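Local coordinates for protein HAD superfamily hydrolase (Brucella suis biovar 1, PDB 6NQ4) that probably acts as a phosphatase of the haloacid dehalogenase superfamily and binds a sodium ion in its core domain, at residues A[46-51]-A[89-94]; A[68-73]-A[97-102]; A[114-119]-A[143-148]; A[175-180]-A[208-213]. All blocks are in the same frame, centred on the assembly; numbering follows the deposited sequence.

Contact 1 (A[46-51]-A[89-94])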
loop_
_atom_site.group_PDB
_atom_site.type_symbol
_atom_site.label_atom_id
_atom_site.label_comp_id
_atom_site.label_asym_id
_atom_site.label_seq_id
_atom_site.Cartn_x
_atom_site.Cartn_y
_atom_site.Cartn_z
ATOM N N VAL A 46 -3.419 6.381 8.750
ATOM C CA VAL A 46 -4.847 6.349 9.044
ATOM C C VAL A 46 -5.088 5.510 10.289
ATOM O O VAL A 46 -5.779 5.950 11.215
ATOM C CB VAL A 46 -5.649 5.837 7.830
ATOM C CG1 VAL A 46 -7.115 5.615 8.214
ATOM C CG2 VAL A 46 -5.529 6.827 6.657
ATOM N N VAL A 47 -4.524 4.297 10.324
ATOM C CA VAL A 47 -4.624 3.409 11.486
ATOM C C VAL A 47 -3.409 3.544 12.403
ATOM O O VAL A 47 -3.535 3.485 13.637
ATOM C CB VAL A 47 -4.813 1.951 11.009
ATOM C CG1 VAL A 47 -4.716 0.972 12.185
ATOM C CG2 VAL A 47 -6.132 1.799 10.262
ATOM N N HIS A 48 -2.220 3.695 11.826
ATOM C CA HIS A 48 -0.997 3.859 12.609
ATOM C C HIS A 48 0.041 4.557 11.745
ATOM O O HIS A 48 -0.165 4.753 10.542
ATOM C CB HIS A 48 -0.488 2.531 13.213
ATOM C CG HIS A 48 0.084 1.555 12.226
ATOM N ND1 HIS A 48 1.294 1.751 11.595
ATOM C CD2 HIS A 48 -0.354 0.331 11.825
ATOM C CE1 HIS A 48 1.570 0.703 10.838
ATOM N NE2 HIS A 48 0.588 -0.173 10.962
ATOM N N ASN A 49 1.153 4.969 12.376
ATOM C CA ASN A 49 2.237 5.640 11.655
ATOM C C ASN A 49 3.553 4.882 11.730
ATOM O O ASN A 49 4.630 5.466 11.551
ATOM C CB ASN A 49 2.418 7.079 12.140
ATOM C CG ASN A 49 2.870 7.146 13.590
ATOM O OD1 ASN A 49 3.251 6.140 14.193
ATOM N ND2 ASN A 49 2.838 8.340 14.156
ATOM N N GLY A 50 3.496 3.581 11.975
ATOM C CA GLY A 50 4.698 2.785 12.099
ATOM C C GLY A 50 5.315 2.792 13.474
ATOM O O GLY A 50 6.146 1.918 13.770
ATOM N N GLU A 51 4.956 3.762 14.329
ATOM C CA GLU A 51 5.468 3.821 15.697
ATOM C C GLU A 51 4.382 3.859 16.770
ATOM O O GLU A 51 4.606 3.323 17.864
ATOM C CB GLU A 51 6.455 4.991 15.839
ATOM C CG GLU A 51 7.694 4.760 14.964
ATOM C CD GLU A 51 8.835 5.733 15.186
ATOM O OE1 GLU A 51 8.641 6.796 15.822
ATOM O OE2 GLU A 51 9.941 5.417 14.694
ATOM N N SER A 89 -0.337 -5.603 15.580
ATOM C CA SER A 89 -0.537 -6.098 16.944
ATOM C C SER A 89 0.481 -5.494 17.901
ATOM O O SER A 89 0.127 -5.078 19.011
ATOM C CB SER A 89 -0.468 -7.629 16.963
ATOM O OG SER A 89 -1.579 -8.153 16.266
ATOM N N LEU A 90 1.756 -5.448 17.489
ATOM C CA LEU A 90 2.792 -4.830 18.322
ATOM C C LEU A 90 2.493 -3.358 18.592
ATOM O O LEU A 90 2.819 -2.857 19.676
ATOM C CB LEU A 90 4.165 -5.016 17.662
ATOM C CG LEU A 90 4.717 -6.445 17.849
ATOM C CD1 LEU A 90 5.653 -6.781 16.709
ATOM C CD2 LEU A 90 5.474 -6.547 19.164
ATOM N N LEU A 91 1.849 -2.667 17.642
ATOM C CA LEU A 91 1.479 -1.264 17.794
ATOM C C LEU A 91 0.144 -1.073 18.509
ATOM O O LEU A 91 -0.300 0.065 18.656
ATOM C CB LEU A 91 1.444 -0.595 16.412
ATOM C CG LEU A 91 2.799 -0.501 15.719
ATOM C CD1 LEU A 91 2.671 0.031 14.296
ATOM C CD2 LEU A 91 3.736 0.378 16.570
ATOM N N GLY A 92 -0.509 -2.144 18.960
ATOM C CA GLY A 92 -1.730 -2.018 19.739
ATOM C C GLY A 92 -3.037 -2.083 18.975
ATOM O O GLY A 92 -4.087 -1.796 19.561
ATOM N N VAL A 93 -3.019 -2.462 17.702
ATOM C CA VAL A 93 -4.259 -2.644 16.949
ATOM C C VAL A 93 -4.878 -3.997 17.294
ATOM O O VAL A 93 -4.270 -5.047 17.024
ATOM C CB VAL A 93 -4.004 -2.540 15.440
ATOM C CG1 VAL A 93 -5.333 -2.646 14.665
ATOM C CG2 VAL A 93 -3.235 -1.261 15.113
ATOM N N PRO A 94 -6.082 -4.020 17.861
ATOM C CA PRO A 94 -6.731 -5.291 18.195
ATOM C C PRO A 94 -7.279 -5.957 16.947
ATOM O O PRO A 94 -7.684 -5.298 15.983
ATOM C CB PRO A 94 -7.877 -4.859 19.115
ATOM C CG PRO A 94 -8.252 -3.511 18.614
ATOM C CD PRO A 94 -6.931 -2.860 18.190
#
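L91 lays its CD1 methyl over a face of the H48 imidazole. The carbon stands 3.6 Å from the centroid of the H48 ring and 13° off its normal, which identifies a nearly centred CH-pi contact. H48 CG sits between its own backbone N and carbonyl carbon (chi1 71°), which sets the ring with one face under L91 CD1. The other branch, L91 CD2, packs against the backbone, 3.3 Å from E51 O. A second apolar pair is thinner: V47 CG1 meets V93 CG2 at 4.0 Å, the two side chains crossing at about a right angle.

Polar bonds run within 46-51 and set its shape. G50 N donates to H48 ND1 at 2.9 Å from close to the ring plane, so one bond restrains the rotation of the ring that L91 covers. N49 OD1 accepts from E51 N at 2.9 Å, making an Asx turn.

The H48 ring also meets W44 edge-to-face, which places the contact next to the sodium site. L91 immediately precedes G92, where a Schellman motif ends helix 81-90. Through H48 on M88 of that helix and V47 on L61 of helix 55-66, the loop after strand 38-41 is joined to both helices, and E51 makes a salt bridge to R191 of strand 191-194.

Contact 2 (A[68-73]-A[97-102])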
loop_
_atom_site.group_PDB
_atom_site.type_symbol
_atom_site.label_atom_id
_atom_site.label_comp_id
_atom_site.label_asym_id
_atom_site.label_seq_id
_atom_site.Cartn_x
_atom_site.Cartn_y
_atom_site.Cartn_z
ATOM N N GLY A 68 -21.994 -4.800 11.415
ATOM C CA GLY A 68 -22.019 -5.720 10.293
ATOM C C GLY A 68 -21.263 -5.284 9.059
ATOM O O GLY A 68 -21.475 -5.865 7.987
ATOM N N VAL A 69 -20.413 -4.268 9.158
ATOM C CA VAL A 69 -19.625 -3.814 8.020
ATOM C C VAL A 69 -18.315 -4.596 8.006
ATOM O O VAL A 69 -17.607 -4.659 9.015
ATOM C CB VAL A 69 -19.373 -2.296 8.103
ATOM C CG1 VAL A 69 -18.533 -1.815 6.915
ATOM C CG2 VAL A 69 -20.691 -1.534 8.157
ATOM N N THR A 70 -17.994 -5.213 6.870
ATOM C CA THR A 70 -16.732 -5.943 6.739
ATOM C C THR A 70 -15.592 -4.956 6.487
ATOM O O THR A 70 -15.717 -4.065 5.641
ATOM C CB THR A 70 -16.825 -6.951 5.589
ATOM O OG1 THR A 70 -17.914 -7.840 5.845
ATOM C CG2 THR A 70 -15.548 -7.780 5.463
ATOM N N ILE A 71 -14.478 -5.114 7.211
ATOM C CA ILE A 71 -13.332 -4.207 7.102
ATOM C C ILE A 71 -12.162 -4.960 6.481
ATOM O O ILE A 71 -11.634 -5.907 7.076
ATOM C CB ILE A 71 -12.898 -3.657 8.470
ATOM C CG1 ILE A 71 -14.042 -2.943 9.193
ATOM C CG2 ILE A 71 -11.698 -2.716 8.305
ATOM C CD1 ILE A 71 -14.654 -1.808 8.445
ATOM N N ILE A 72 -11.722 -4.513 5.311
ATOM C CA ILE A 72 -10.473 -4.977 4.726
ATOM C C ILE A 72 -9.484 -3.836 4.856
ATOM O O ILE A 72 -9.712 -2.758 4.302
ATOM C CB ILE A 72 -10.630 -5.358 3.243
ATOM C CG1 ILE A 72 -11.868 -6.230 3.004
ATOM C CG2 ILE A 72 -9.336 -6.020 2.726
ATOM C CD1 ILE A 72 -11.879 -7.588 3.687
ATOM N N LEU A 73 -8.369 -4.073 5.541
ATOM C CA LEU A 73 -7.299 -3.084 5.532
ATOM C C LEU A 73 -6.473 -3.314 4.272
ATOM O O LEU A 73 -6.027 -4.438 4.017
ATOM C CB LEU A 73 -6.439 -3.209 6.783
ATOM C CG LEU A 73 -7.203 -3.014 8.097
ATOM C CD1 LEU A 73 -6.239 -3.106 9.277
ATOM C CD2 LEU A 73 -7.929 -1.682 8.086
ATOM N N ALA A 97 -10.674 -5.091 15.156
ATOM C CA ALA A 97 -10.874 -3.868 14.382
ATOM C C ALA A 97 -10.921 -4.104 12.878
ATOM O O ALA A 97 -11.195 -3.163 12.125
ATOM C CB ALA A 97 -9.780 -2.839 14.692
ATOM N N TYR A 98 -10.649 -5.317 12.414
ATOM C CA TYR A 98 -10.634 -5.573 10.984
ATOM C C TYR A 98 -10.960 -7.039 10.747
ATOM O O TYR A 98 -10.858 -7.874 11.653
ATOM C CB TYR A 98 -9.265 -5.182 10.371
ATOM C CG TYR A 98 -8.094 -5.912 11.009
ATOM C CD1 TYR A 98 -7.483 -5.414 12.156
ATOM C CD2 TYR A 98 -7.617 -7.109 10.479
ATOM C CE1 TYR A 98 -6.426 -6.094 12.758
ATOM C CE2 TYR A 98 -6.577 -7.790 11.069
ATOM C CZ TYR A 98 -5.980 -7.291 12.209
ATOM O OH TYR A 98 -4.927 -7.983 12.781
ATOM N N ASP A 99 -11.352 -7.348 9.513
ATOM C CA ASP A 99 -11.586 -8.728 9.114
ATOM C C ASP A 99 -10.391 -9.350 8.415
ATOM O O ASP A 99 -10.062 -10.510 8.688
ATOM C CB ASP A 99 -12.811 -8.804 8.197
ATOM C CG ASP A 99 -14.096 -8.520 8.941
ATOM O OD1 ASP A 99 -14.696 -9.491 9.452
ATOM O OD2 ASP A 99 -14.482 -7.330 9.045
ATOM N N ARG A 100 -9.716 -8.596 7.549
ATOM C CA ARG A 100 -8.595 -9.131 6.791
ATOM C C ARG A 100 -7.700 -7.981 6.363
ATOM O O ARG A 100 -8.152 -6.833 6.267
ATOM C CB ARG A 100 -9.061 -9.946 5.573
ATOM C CG ARG A 100 -8.440 -11.336 5.573
ATOM C CD ARG A 100 -8.805 -12.164 4.367
ATOM N NE ARG A 100 -9.820 -13.161 4.665
ATOM C CZ ARG A 100 -10.341 -13.955 3.741
ATOM N NH1 ARG A 100 -11.265 -14.851 4.063
ATOM N NH2 ARG A 100 -9.929 -13.839 2.484
ATOM N N VAL A 101 -6.420 -8.308 6.134
ATOM C CA VAL A 101 -5.435 -7.378 5.583
ATOM C C VAL A 101 -5.041 -7.865 4.198
ATOM O O VAL A 101 -4.768 -9.063 4.014
ATOM C CB VAL A 101 -4.193 -7.290 6.490
ATOM C CG1 VAL A 101 -3.135 -6.375 5.867
ATOM C CG2 VAL A 101 -4.578 -6.766 7.872
ATOM N N VAL A 102 -5.042 -6.954 3.222
ATOM C CA VAL A 102 -4.539 -7.215 1.877
ATOM C C VAL A 102 -3.447 -6.204 1.589
ATOM O O VAL A 102 -3.671 -4.998 1.715
ATOM C CB VAL A 102 -5.665 -7.120 0.831
ATOM C CG1 VAL A 102 -5.088 -7.210 -0.573
ATOM C CG2 VAL A 102 -6.706 -8.225 1.064
HETATM O O HOH W 1 -17.497 -8.887 8.501
#
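I71 and D99 start a parallel pairing that belongs to a beta-alpha-beta crossover, in which strand 70-75 leads through helix 81-90 to strand 100-103, outermost on this side of the six-stranded parallel core sheet. The short strand segments are twisted against each other by 34°, with I72 in register with R100 and L73 with V101.

Backbone bonds carry most of the polar contact. I71 O takes D99 N at 2.8 Å and, more weakly, R100 N at 3.3 Å, so two successive amides share one carbonyl where the strand begins. Farther on, L73 N donates to R100 O at 2.9 Å, and L73 O receives V102 N at 2.8 Å.

Apolar packing falls on both faces. On the face of I72, its CG2 touches V102 CG2 at 3.8 Å, and helix 218-232 packs there through V228 and I231. On the face of L73, its CG lies 3.8 Å from Y98 CB, the side chains crossing at about a right angle; M88 of helix 81-90 touches both.

The side chain of D99 extends the pairing just before strand 100-103. With CG beside its own backbone N (chi1 -70°), D99 sends OD2 to I71 N, 2.9 Å away, which approaches on the anti side of the carboxylate, 27° out of its plane. D99 OD1 forms a salt bridge with R65. A water also donates to D99 OD1 at 3.0 Å and hydrogen-bonds T70 OG1, which is itself hydrogen-bonded to R232 NH1.

Contact 3 (A[114-119]-A[143-148])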
loop_
_atom_site.group_PDB
_atom_site.type_symbol
_atom_site.label_atom_id
_atom_site.label_comp_id
_atom_site.label_asym_id
_atom_site.label_seq_id
_atom_site.Cartn_x
_atom_site.Cartn_y
_atom_site.Cartn_z
ATOM N N GLU A 114 5.326 -14.765 -12.112
ATOM C CA GLU A 114 5.190 -14.672 -13.562
ATOM C C GLU A 114 6.486 -14.281 -14.252
ATOM O O GLU A 114 6.682 -14.618 -15.425
ATOM C CB GLU A 114 4.232 -13.533 -13.895
ATOM C CG GLU A 114 2.806 -13.881 -14.095
ATOM C CD GLU A 114 2.062 -12.698 -14.678
ATOM O OE1 GLU A 114 1.759 -11.755 -13.918
ATOM O OE2 GLU A 114 1.825 -12.691 -15.906
ATOM N N GLY A 115 7.349 -13.524 -13.579
ATOM C CA GLY A 115 8.530 -12.988 -14.216
ATOM C C GLY A 115 9.707 -13.935 -14.176
ATOM O O GLY A 115 9.569 -15.119 -13.849
ATOM N N PRO A 116 10.890 -13.432 -14.543
ATOM C CA PRO A 116 12.095 -14.273 -14.533
ATOM C C PRO A 116 12.387 -14.784 -13.130
ATOM O O PRO A 116 12.188 -14.080 -12.139
ATOM C CB PRO A 116 13.193 -13.316 -15.014
ATOM C CG PRO A 116 12.462 -12.210 -15.741
ATOM C CD PRO A 116 11.173 -12.055 -14.990
ATOM N N ARG A 117 12.875 -16.022 -13.042
ATOM C CA ARG A 117 13.056 -16.600 -11.718
ATOM C C ARG A 117 14.382 -16.220 -11.062
ATOM O O ARG A 117 14.493 -16.323 -9.834
ATOM C CB ARG A 117 12.840 -18.115 -11.745
ATOM C CG ARG A 117 13.997 -18.873 -12.302
ATOM C CD ARG A 117 13.689 -20.374 -12.374
ATOM N NE ARG A 117 13.310 -20.904 -11.067
ATOM C CZ ARG A 117 14.182 -21.245 -10.124
ATOM N NH1 ARG A 117 15.485 -21.107 -10.339
ATOM N NH2 ARG A 117 13.752 -21.715 -8.964
ATOM N N ARG A 118 15.381 -15.775 -11.831
ATOM C CA ARG A 118 16.642 -15.298 -11.265
ATOM C C ARG A 118 16.507 -13.803 -10.994
ATOM O O ARG A 118 16.555 -12.993 -11.925
ATOM C CB ARG A 118 17.790 -15.588 -12.223
ATOM C CG ARG A 118 17.971 -17.075 -12.473
ATOM C CD ARG A 118 18.982 -17.352 -13.584
ATOM N NE ARG A 118 20.325 -16.926 -13.208
ATOM C CZ ARG A 118 21.116 -17.593 -12.371
ATOM N NH1 ARG A 118 20.699 -18.719 -11.810
ATOM N NH2 ARG A 118 22.329 -17.131 -12.089
ATOM N N ILE A 119 16.357 -13.445 -9.719
ATOM C CA ILE A 119 15.901 -12.127 -9.286
ATOM C C ILE A 119 17.001 -11.413 -8.517
ATOM O O ILE A 119 17.654 -12.009 -7.656
ATOM C CB ILE A 119 14.666 -12.285 -8.378
ATOM C CG1 ILE A 119 13.475 -12.755 -9.214
ATOM C CG2 ILE A 119 14.371 -10.968 -7.608
ATOM C CD1 ILE A 119 12.294 -13.241 -8.372
ATOM N N GLU A 143 24.038 -11.514 -12.303
ATOM C CA GLU A 143 23.388 -12.770 -12.666
ATOM C C GLU A 143 21.897 -12.626 -12.931
ATOM O O GLU A 143 21.263 -13.593 -13.368
ATOM C CB GLU A 143 23.543 -13.776 -11.518
ATOM C CG GLU A 143 24.976 -14.103 -11.174
ATOM C CD GLU A 143 25.122 -14.906 -9.884
ATOM O OE1 GLU A 143 24.516 -14.532 -8.851
ATOM O OE2 GLU A 143 25.861 -15.911 -9.902
ATOM N N ALA A 144 21.320 -11.470 -12.650
ATOM C CA ALA A 144 19.876 -11.371 -12.567
ATOM C C ALA A 144 19.240 -11.248 -13.946
ATOM O O ALA A 144 19.820 -10.686 -14.881
ATOM C CB ALA A 144 19.491 -10.177 -11.704
ATOM N N ALA A 145 18.025 -11.789 -14.060
ATOM C CA ALA A 145 17.191 -11.610 -15.239
ATOM C C ALA A 145 15.995 -10.710 -14.967
ATOM O O ALA A 145 15.328 -10.276 -15.918
ATOM C CB ALA A 145 16.708 -12.972 -15.773
ATOM N N GLY A 146 15.720 -10.417 -13.701
ATOM C CA GLY A 146 14.659 -9.503 -13.333
ATOM C C GLY A 146 15.005 -8.873 -12.002
ATOM O O GLY A 146 15.875 -9.363 -11.262
ATOM N N VAL A 147 14.308 -7.777 -11.692
ATOM C CA VAL A 147 14.509 -7.043 -10.447
ATOM C C VAL A 147 13.197 -7.026 -9.676
ATOM O O VAL A 147 12.128 -6.840 -10.264
ATOM C CB VAL A 147 14.963 -5.596 -10.734
ATOM C CG1 VAL A 147 15.120 -4.833 -9.436
ATOM C CG2 VAL A 147 16.260 -5.590 -11.530
ATOM N N VAL A 148 13.276 -7.205 -8.357
ATOM C CA VAL A 148 12.143 -6.964 -7.466
ATOM C C VAL A 148 12.584 -5.953 -6.432
ATOM O O VAL A 148 13.584 -6.167 -5.730
ATOM C CB VAL A 148 11.648 -8.255 -6.802
ATOM C CG1 VAL A 148 10.511 -7.956 -5.823
ATOM C CG2 VAL A 148 11.172 -9.250 -7.872
HETATM O O HOH W 2 20.141 -14.920 -15.570
#
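R118 O is gripped by two consecutive amides: A145 N donates from 2.9 Å and G146 N from 3.2 Å. The first comes in 27° out of the carbonyl plane and the second 15° out, so the pair together fix the start of one strand against the other. Just beyond, I119 CA approaches G146 O at 3.4 Å in a CA-H...O contact.

The arginine side chain makes a softer link. R118 NE points at E143 O over 3.5 Å, a weak bond near the guanidinium plane, and a water donating to E143 O supplements it while accepting weakly from the same NE. The bend of the chain at chi3 (65°) helps bring this edge round to E143. R118 NH2 lies 3.6 Å from E143 CB, whereas R118 NH2 and E143 OE2 remain 4.3 Å apart, beyond a salt bridge; E143 OE1 instead accepts from E140 N.

These strands, 118-122 and 146-149, are parallel neighbours in the five-stranded sheet of the second alpha/beta domain, an arrangement consistent with a C2-type cap of the superfamily. I119 is in register with G146, and strand 137-138 flanks I119 through backbone bonds.

Apolar contacts complete the pairing. P116 CB meets A145 CB at 3.6 Å, ahead of the strands. On the face of I119, its CG2 touches V148 CG2, also at 3.6 Å, and helix 104-114 packs there through I112, which meets both residues.

Contact 4 (A[175-180]-A[208-213]). With EDO (1,2-ethanediol), chain D.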
loop_
_atom_site.group_PDB
_atom_site.type_symbol
_atom_site.label_atom_id
_atom_site.label_comp_id
_atom_site.label_asym_id
_atom_site.label_seq_id
_atom_site.Cartn_x
_atom_site.Cartn_y
_atom_site.Cartn_z
ATOM N N LEU A 175 16.331 -4.842 -17.812
ATOM C CA LEU A 175 15.702 -5.762 -16.872
ATOM C C LEU A 175 14.319 -5.251 -16.473
ATOM O O LEU A 175 14.134 -4.054 -16.254
ATOM C CB LEU A 175 16.564 -5.926 -15.616
ATOM C CG LEU A 175 17.970 -6.498 -15.847
ATOM C CD1 LEU A 175 18.658 -6.801 -14.527
ATOM C CD2 LEU A 175 17.920 -7.748 -16.710
ATOM N N PRO A 176 13.336 -6.133 -16.360
ATOM C CA PRO A 176 12.038 -5.710 -15.835
ATOM C C PRO A 176 12.149 -5.477 -14.337
ATOM O O PRO A 176 12.902 -6.160 -13.633
ATOM C CB PRO A 176 11.124 -6.902 -16.146
ATOM C CG PRO A 176 12.039 -8.078 -16.185
ATOM C CD PRO A 176 13.371 -7.571 -16.694
ATOM N N PHE A 177 11.393 -4.494 -13.854
ATOM C CA PHE A 177 11.506 -3.993 -12.481
ATOM C C PHE A 177 10.139 -4.113 -11.818
ATOM O O PHE A 177 9.243 -3.317 -12.101
ATOM C CB PHE A 177 11.953 -2.530 -12.552
ATOM C CG PHE A 177 12.316 -1.873 -11.229
ATOM C CD1 PHE A 177 11.338 -1.415 -10.349
ATOM C CD2 PHE A 177 13.648 -1.601 -10.934
ATOM C CE1 PHE A 177 11.687 -0.743 -9.169
ATOM C CE2 PHE A 177 14.003 -0.941 -9.760
ATOM C CZ PHE A 177 13.022 -0.512 -8.878
ATOM N N ILE A 178 9.964 -5.102 -10.941
ATOM C CA ILE A 178 8.721 -5.248 -10.182
ATOM C C ILE A 178 8.814 -4.358 -8.945
ATOM O O ILE A 178 9.771 -4.460 -8.167
ATOM C CB ILE A 178 8.484 -6.712 -9.782
ATOM C CG1 ILE A 178 8.212 -7.565 -11.008
ATOM C CG2 ILE A 178 7.330 -6.833 -8.822
ATOM C CD1 ILE A 178 8.240 -9.057 -10.720
ATOM N N CYS A 179 7.838 -3.467 -8.773
ATOM C CA CYS A 179 7.784 -2.575 -7.619
ATOM C C CYS A 179 6.733 -3.114 -6.659
ATOM O O CYS A 179 5.542 -3.144 -6.999
ATOM C CB CYS A 179 7.403 -1.159 -8.053
ATOM S SG CYS A 179 7.149 -0.020 -6.659
ATOM N N ALA A 180 7.166 -3.510 -5.455
ATOM C CA ALA A 180 6.247 -4.100 -4.478
ATOM C C ALA A 180 5.525 -3.071 -3.609
ATOM O O ALA A 180 4.654 -3.455 -2.817
ATOM C CB ALA A 180 6.975 -5.106 -3.572
ATOM N N GLY A 208 12.957 2.635 -18.137
ATOM C CA GLY A 208 12.844 1.229 -17.787
ATOM C C GLY A 208 11.401 0.779 -17.612
ATOM O O GLY A 208 10.493 1.568 -17.351
ATOM N N ARG A 209 11.181 -0.525 -17.769
ATOM C CA ARG A 209 9.852 -1.106 -17.617
ATOM C C ARG A 209 9.599 -1.438 -16.154
ATOM O O ARG A 209 10.395 -2.145 -15.529
ATOM C CB ARG A 209 9.766 -2.394 -18.428
ATOM C CG ARG A 209 8.440 -3.143 -18.302
ATOM C CD ARG A 209 8.299 -4.219 -19.375
ATOM N NE ARG A 209 7.205 -5.159 -19.119
ATOM C CZ ARG A 209 7.376 -6.454 -18.859
ATOM N NH1 ARG A 209 8.597 -6.971 -18.824
ATOM N NH2 ARG A 209 6.326 -7.236 -18.643
ATOM N N THR A 210 8.495 -0.929 -15.609
ATOM C CA THR A 210 8.090 -1.243 -14.242
ATOM C C THR A 210 6.771 -2.005 -14.246
ATOM O O THR A 210 5.905 -1.804 -15.114
ATOM C CB THR A 210 7.946 0.017 -13.359
ATOM O OG1 THR A 210 6.978 0.893 -13.945
ATOM C CG2 THR A 210 9.269 0.752 -13.237
ATOM N N LEU A 211 6.631 -2.880 -13.259
ATOM C CA LEU A 211 5.437 -3.697 -13.088
ATOM C C LEU A 211 4.960 -3.506 -11.660
ATOM O O LEU A 211 5.718 -3.745 -10.718
ATOM C CB LEU A 211 5.736 -5.174 -13.358
ATOM C CG LEU A 211 6.188 -5.494 -14.781
ATOM C CD1 LEU A 211 7.708 -5.386 -14.941
ATOM C CD2 LEU A 211 5.676 -6.866 -15.182
ATOM N N ILE A 212 3.717 -3.050 -11.511
ATOM C CA ILE A 212 3.182 -2.596 -10.230
ATOM C C ILE A 212 1.773 -3.153 -10.051
ATOM O O ILE A 212 0.986 -3.206 -11.003
ATOM C CB ILE A 212 3.204 -1.044 -10.156
ATOM C CG1 ILE A 212 4.555 -0.493 -10.665
ATOM C CG2 ILE A 212 2.968 -0.574 -8.726
ATOM C CD1 ILE A 212 4.766 1.027 -10.502
ATOM N N ALA A 213 1.471 -3.604 -8.834
ATOM C CA ALA A 213 0.174 -4.195 -8.535
ATOM C C ALA A 213 -0.563 -3.537 -7.378
ATOM O O ALA A 213 -1.777 -3.744 -7.256
ATOM C CB ALA A 213 0.326 -5.698 -8.232
HETATM C C1 EDO D . 2.129 -4.112 -14.219
HETATM O O1 EDO D . 1.395 -5.161 -14.862
HETATM C C2 EDO D . 1.556 -2.739 -14.554
HETATM O O2 EDO D . 2.370 -1.721 -13.954
HETATM O O HOH W 3 13.369 -2.376 -18.336
HETATM O O HOH W 4 3.035 -3.460 -6.496
#
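F177 and T210 lie side by side and point the same way, as expected for partners in register across two parallel strands. Their approach is light, F177 CD1 to T210 CG2 being 4.2 Å. The phenyl ring of F177, its CG opposite the backbone N (chi1 -172°), stacks on Y203 of helix 196-205. On the same face, C179 CB meets I212 CG1 at 3.9 Å.

The opposite face carries I178 and L211, whose side chains slant across each other with I178 CG1 4.2 Å from L211 CB; L211 was modelled in two conformers. Next along, R209, extended from CG to NE, brings NH1 within 3.7 Å of P176 CB.

Three backbone bonds hold this register: F177 N to R209 O, L211 N to F177 O at 2.9 Å, and C179 N to L211 O, also 2.9 Å. The strand segments are twisted against each other by 28°, and water bridges both ends. One water links L175 O to R209 N; another donates to C179 O at 2.6 Å and accepts from A213 N.

Strand 210-212 is outermost in the five-stranded sheet. On its far side I212 N donates to O2 of a 1,2-ethanediol, probably from the crystallisation liquor, at 3.1 Å. The chemistry implies an edge held to its neighbour chiefly by main-chain bonds, with its outward amide accessible to small polar molecules.

The four contacts divide between two domains. Contacts 1 and 2 lie in the domain of the six-stranded sheet, their centres 15 Å apart, and meet where V93 CG1 packs 4.1 Å from Y98 CE1; helix 81-90 connects them along the chain. Both lie near the sodium site formed by D42, W44 and D246: the V47 side chain is about 9 Å from the ion and that of L73 about 11 Å. Contacts 3 and 4, with centres 11 Å apart, share the other sheet, strands 146-149 and 177-179 being joined by two probable hydrogen bonds of 2.9 Å, V147 O with I178 N and V147 N with P176 O. Between domains, contacts 2 and 4 come nearest, about 8 Å between closest atoms.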